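Local structure of member of s1p family of ribosomal proteins (Pyrococcus furiosus, 5YH1) at residues F106-I116 / E143-Y154. The protein probably binds nucleic acid and may act as an exonuclease, its DHH domain, the part described here, binding manganese. Residues are numbered along the deposited sequence; the frame is centred on the assembly and turned at random.
Sequences FYELEDVLKDI and EDIPAYKRLKAY
Y107 and D144 join two nearly parallel helices at their N-terminal ends by a bond from main chain to side chain: the amide N of Y107 meets OD1 of D144 at 2.7 Å, nearly straight at 166°. A water extends the link, donating to the carbonyl oxygens of Y107 and E143 and accepting from A147 N, so that Y107, the centre of an inverse gamma turn, is gripped through both its N and its O. With its ring anti to the backbone N (chi1 -162°), Y107 reaches A147 and L151 across the contact while V112 CB of its own segment lies over one ring face. CD2 lies 3.6 Å from A147 CB, CE2 touches L151 CD1, the ring edge faces Y148 CE1, and the hydroxyl donates to D115 OD2 at 2.6 Å, a carboxylate also paired with R61 and R100.

Beyond this junction the contact is mostly apolar. The small A147 lets V112 come close, CB to CB 3.9 Å, while V112 CG2 abuts L151 CG. I116 sets CG1 against L151 CD2 and lays CG2 over one face of the Y154 ring, a CH-pi contact 3.9 Å from the centroid. R150 reaches back along its own helix, its NH1 bonding P146 O, and L109 CD2 covers one guanidinium face, 3.6 Å from CZ. Since E263 and E299 of the second subunit hold NE and NH2, an alanine here would probably deprive both carboxylates of this partner and uncover the L109 methyls.

Segments 109-116 and 145-152, whose axes come within 9.6 Å at a crossing angle of -15°, lie side by side on one face of the parallel sheet of the DHH domain: Y107 packs on strand 132-136, L151 on strand 158-161 and Y148 on both, while the second subunit meets R150 and Y154.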
loop_
_atom_site.group_PDB
_atom_site.type_symbol
_atom_site.label_atom_id
_atom_site.label_comp_id
_atom_site.label_asym_id
_atom_site.label_seq_id
_atom_site.Cartn_x
_atom_site.Cartn_y
_atom_site.Cartn_z
ATOM N N PHE A 106 18.505 4.087 -3.065
ATOM C CA PHE A 106 19.283 2.867 -3.188
ATOM C C PHE A 106 18.339 1.714 -3.504
ATOM O O PHE A 106 17.116 1.862 -3.441
ATOM C CB PHE A 106 20.103 2.613 -1.914
ATOM C CG PHE A 106 19.276 2.318 -0.691
ATOM C CD1 PHE A 106 18.708 3.346 0.049
ATOM C CD2 PHE A 106 19.101 1.008 -0.252
ATOM C CE1 PHE A 106 17.961 3.070 1.188
ATOM C CE2 PHE A 106 18.360 0.732 0.888
ATOM C CZ PHE A 106 17.784 1.764 1.601
ATOM N N TYR A 107 18.915 0.581 -3.880
ATOM C CA TYR A 107 18.148 -0.602 -4.233
ATOM C C TYR A 107 17.653 -1.259 -2.932
ATOM O O TYR A 107 18.333 -2.090 -2.341
ATOM C CB TYR A 107 19.028 -1.534 -5.075
ATOM C CG TYR A 107 18.333 -2.604 -5.900
ATOM C CD1 TYR A 107 16.944 -2.731 -5.942
ATOM C CD2 TYR A 107 19.087 -3.482 -6.668
ATOM C CE1 TYR A 107 16.340 -3.719 -6.710
ATOM C CE2 TYR A 107 18.489 -4.460 -7.442
ATOM C CZ TYR A 107 17.116 -4.573 -7.463
ATOM O OH TYR A 107 16.536 -5.555 -8.244
ATOM N N GLU A 108 16.482 -0.824 -2.481
ATOM C CA GLU A 108 15.855 -1.284 -1.234
ATOM C C GLU A 108 15.563 -2.761 -1.241
ATOM O O GLU A 108 15.243 -3.308 -2.290
ATOM C CB GLU A 108 14.493 -0.626 -1.065
ATOM C CG GLU A 108 14.492 0.685 -0.354
ATOM C CD GLU A 108 13.078 1.173 -0.150
ATOM O OE1 GLU A 108 12.684 1.353 1.013
ATOM O OE2 GLU A 108 12.359 1.346 -1.147
ATOM N N LEU A 109 15.566 -3.382 -0.064
ATOM C CA LEU A 109 15.267 -4.818 0.025
ATOM C C LEU A 109 13.855 -5.136 -0.442
ATOM O O LEU A 109 13.637 -6.161 -1.085
ATOM C CB LEU A 109 15.504 -5.370 1.434
ATOM C CG LEU A 109 16.967 -5.438 1.887
ATOM C CD1 LEU A 109 17.088 -6.181 3.205
ATOM C CD2 LEU A 109 17.844 -6.097 0.835
ATOM N N GLU A 110 12.902 -4.251 -0.157
ATOM C CA GLU A 110 11.537 -4.468 -0.619
ATOM C C GLU A 110 11.483 -4.538 -2.148
ATOM O O GLU A 110 10.743 -5.349 -2.703
ATOM C CB GLU A 110 10.590 -3.384 -0.086
ATOM C CG GLU A 110 9.140 -3.610 -0.498
ATOM C CD GLU A 110 8.133 -2.747 0.261
ATOM O OE1 GLU A 110 8.532 -1.966 1.151
ATOM O OE2 GLU A 110 6.923 -2.860 -0.034
ATOM N N ASP A 111 12.276 -3.702 -2.825
ATOM C CA ASP A 111 12.351 -3.729 -4.286
ATOM C C ASP A 111 13.010 -4.996 -4.815
ATOM O O ASP A 111 12.463 -5.652 -5.692
ATOM C CB ASP A 111 13.108 -2.508 -4.833
ATOM C CG ASP A 111 12.354 -1.201 -4.615
ATOM O OD1 ASP A 111 11.184 -1.239 -4.199
ATOM O OD2 ASP A 111 12.942 -0.127 -4.847
ATOM N N VAL A 112 14.194 -5.332 -4.309
ATOM C CA VAL A 112 14.908 -6.487 -4.847
ATOM C C VAL A 112 14.174 -7.799 -4.528
ATOM O O VAL A 112 14.141 -8.724 -5.350
ATOM C CB VAL A 112 16.374 -6.534 -4.379
ATOM C CG1 VAL A 112 16.486 -6.918 -2.908
ATOM C CG2 VAL A 112 17.160 -7.489 -5.255
ATOM N N LEU A 113 13.549 -7.873 -3.361
ATOM C CA LEU A 113 12.846 -9.112 -2.991
ATOM C C LEU A 113 11.641 -9.322 -3.897
ATOM O O LEU A 113 11.360 -10.437 -4.326
ATOM C CB LEU A 113 12.470 -9.105 -1.506
ATOM C CG LEU A 113 13.702 -9.219 -0.589
ATOM C CD1 LEU A 113 13.320 -8.977 0.857
ATOM C CD2 LEU A 113 14.387 -10.569 -0.742
ATOM N N LYS A 114 10.953 -8.237 -4.220
ATOM C CA LYS A 114 9.870 -8.295 -5.185
ATOM C C LYS A 114 10.401 -8.736 -6.571
ATOM O O LYS A 114 9.823 -9.605 -7.225
ATOM C CB LYS A 114 9.175 -6.930 -5.230
ATOM C CG LYS A 114 8.001 -6.828 -6.181
ATOM C CD LYS A 114 8.394 -6.146 -7.474
ATOM C CE LYS A 114 7.196 -5.959 -8.391
ATOM N NZ LYS A 114 6.518 -4.658 -8.139
ATOM N N ASP A 115 11.515 -8.157 -6.999
ATOM C CA ASP A 115 12.118 -8.531 -8.278
ATOM C C ASP A 115 12.469 -10.034 -8.314
ATOM O O ASP A 115 12.249 -10.718 -9.313
ATOM C CB ASP A 115 13.378 -7.673 -8.539
ATOM C CG ASP A 115 13.050 -6.200 -8.801
ATOM O OD1 ASP A 115 11.874 -5.887 -9.086
ATOM O OD2 ASP A 115 13.969 -5.351 -8.720
ATOM N N ILE A 116 13.009 -10.548 -7.219
ATOM C CA ILE A 116 13.377 -11.963 -7.147
ATOM C C ILE A 116 12.127 -12.867 -7.153
ATOM O O ILE A 116 12.076 -13.866 -7.867
ATOM C CB ILE A 116 14.289 -12.240 -5.928
ATOM C CG1 ILE A 116 15.649 -11.570 -6.148
ATOM C CG2 ILE A 116 14.495 -13.748 -5.711
ATOM C CD1 ILE A 116 16.528 -11.497 -4.912
ATOM N N GLU A 143 25.435 0.962 -0.079
ATOM C CA GLU A 143 24.060 0.710 0.387
ATOM C C GLU A 143 23.289 -0.234 -0.547
ATOM O O GLU A 143 22.238 -0.758 -0.177
ATOM C CB GLU A 143 23.281 2.025 0.542
ATOM C CG GLU A 143 23.595 2.804 1.813
ATOM C CD GLU A 143 25.033 3.307 1.874
ATOM O OE1 GLU A 143 25.678 3.121 2.929
ATOM O OE2 GLU A 143 25.532 3.871 0.870
ATOM N N ASP A 144 23.806 -0.436 -1.755
ATOM C CA ASP A 144 23.187 -1.328 -2.722
ATOM C C ASP A 144 23.654 -2.785 -2.612
ATOM O O ASP A 144 23.022 -3.675 -3.182
ATOM C CB ASP A 144 23.435 -0.801 -4.128
ATOM C CG ASP A 144 22.861 0.594 -4.324
ATOM O OD1 ASP A 144 21.620 0.705 -4.357
ATOM O OD2 ASP A 144 23.640 1.567 -4.419
ATOM N N ILE A 145 24.735 -3.027 -1.867
ATOM C CA ILE A 145 25.347 -4.365 -1.791
ATOM C C ILE A 145 24.411 -5.468 -1.241
ATOM O O ILE A 145 24.360 -6.582 -1.789
ATOM C CB ILE A 145 26.685 -4.299 -1.023
ATOM C CG1 ILE A 145 27.726 -3.599 -1.912
ATOM C CG2 ILE A 145 27.168 -5.693 -0.631
ATOM C CD1 ILE A 145 29.069 -3.343 -1.260
ATOM N N PRO A 146 23.657 -5.174 -0.175
ATOM C CA PRO A 146 22.708 -6.192 0.314
ATOM C C PRO A 146 21.779 -6.739 -0.767
ATOM O O PRO A 146 21.547 -7.941 -0.826
ATOM C CB PRO A 146 21.924 -5.442 1.386
ATOM C CG PRO A 146 22.905 -4.436 1.915
ATOM C CD PRO A 146 23.745 -4.019 0.739
ATOM N N ALA A 147 21.272 -5.865 -1.633
ATOM C CA ALA A 147 20.442 -6.299 -2.758
ATOM C C ALA A 147 21.218 -7.191 -3.711
ATOM O O ALA A 147 20.694 -8.186 -4.218
ATOM C CB ALA A 147 19.891 -5.089 -3.506
ATOM N N TYR A 148 22.473 -6.835 -3.961
ATOM C CA TYR A 148 23.297 -7.584 -4.905
ATOM C C TYR A 148 23.704 -8.953 -4.343
ATOM O O TYR A 148 23.771 -9.923 -5.084
ATOM C CB TYR A 148 24.530 -6.778 -5.333
ATOM C CG TYR A 148 24.230 -5.443 -6.003
ATOM C CD1 TYR A 148 23.087 -5.253 -6.780
ATOM C CD2 TYR A 148 25.107 -4.377 -5.870
ATOM C CE1 TYR A 148 22.834 -4.042 -7.390
ATOM C CE2 TYR A 148 24.858 -3.158 -6.474
ATOM C CZ TYR A 148 23.724 -2.997 -7.234
ATOM O OH TYR A 148 23.487 -1.787 -7.833
ATOM N N LYS A 149 23.953 -9.039 -3.043
ATOM C CA LYS A 149 24.210 -10.344 -2.414
ATOM C C LYS A 149 23.047 -11.303 -2.644
ATOM O O LYS A 149 23.259 -12.478 -2.923
ATOM C CB LYS A 149 24.469 -10.188 -0.924
ATOM C CG LYS A 149 25.832 -9.591 -0.645
ATOM C CD LYS A 149 26.051 -9.391 0.836
ATOM C CE LYS A 149 27.490 -9.004 1.099
ATOM N NZ LYS A 149 27.787 -9.027 2.555
ATOM N N ARG A 150 21.821 -10.785 -2.576
ATOM C CA ARG A 150 20.646 -11.596 -2.822
ATOM C C ARG A 150 20.512 -11.987 -4.283
ATOM O O ARG A 150 20.252 -13.159 -4.584
ATOM C CB ARG A 150 19.393 -10.892 -2.312
ATOM C CG ARG A 150 19.327 -10.890 -0.794
ATOM C CD ARG A 150 18.387 -9.819 -0.301
ATOM N NE ARG A 150 18.256 -9.793 1.153
ATOM C CZ ARG A 150 19.146 -9.271 1.988
ATOM N NH1 ARG A 150 20.287 -8.742 1.541
ATOM N NH2 ARG A 150 18.895 -9.288 3.294
ATOM N N LEU A 151 20.718 -11.038 -5.198
ATOM C CA LEU A 151 20.680 -11.369 -6.629
ATOM C C LEU A 151 21.754 -12.396 -7.031
ATOM O O LEU A 151 21.518 -13.251 -7.891
ATOM C CB LEU A 151 20.793 -10.107 -7.496
ATOM C CG LEU A 151 19.571 -9.186 -7.461
ATOM C CD1 LEU A 151 19.887 -7.851 -8.111
ATOM C CD2 LEU A 151 18.374 -9.827 -8.142
ATOM N N LYS A 152 22.927 -12.317 -6.420
ATOM C CA LYS A 152 24.010 -13.237 -6.768
ATOM C C LYS A 152 23.745 -14.676 -6.290
ATOM O O LYS A 152 24.236 -15.623 -6.889
ATOM C CB LYS A 152 25.359 -12.707 -6.278
ATOM C CG LYS A 152 25.874 -11.520 -7.105
ATOM C CD LYS A 152 25.856 -11.789 -8.612
ATOM C CE LYS A 152 26.667 -10.751 -9.379
ATOM N NZ LYS A 152 26.593 -10.948 -10.852
ATOM N N ALA A 153 22.926 -14.843 -5.259
ATOM C CA ALA A 153 22.469 -16.179 -4.885
ATOM C C ALA A 153 21.675 -16.839 -6.020
ATOM O O ALA A 153 21.525 -18.062 -6.045
ATOM C CB ALA A 153 21.637 -16.123 -3.619
ATOM N N TYR A 154 21.179 -16.039 -6.962
ATOM C CA TYR A 154 20.460 -16.561 -8.121
ATOM C C TYR A 154 21.275 -16.516 -9.421
ATOM O O TYR A 154 20.735 -16.798 -10.489
ATOM C CB TYR A 154 19.124 -15.811 -8.272
ATOM C CG TYR A 154 18.207 -16.101 -7.115
ATOM C CD1 TYR A 154 18.353 -15.434 -5.910
ATOM C CD2 TYR A 154 17.222 -17.081 -7.212
ATOM C CE1 TYR A 154 17.538 -15.723 -4.830
ATOM C CE2 TYR A 154 16.401 -17.377 -6.138
ATOM C CZ TYR A 154 16.559 -16.696 -4.950
ATOM O OH TYR A 154 15.748 -16.997 -3.873
HETATM O O HOH W 1 20.446 -2.907 -0.660
#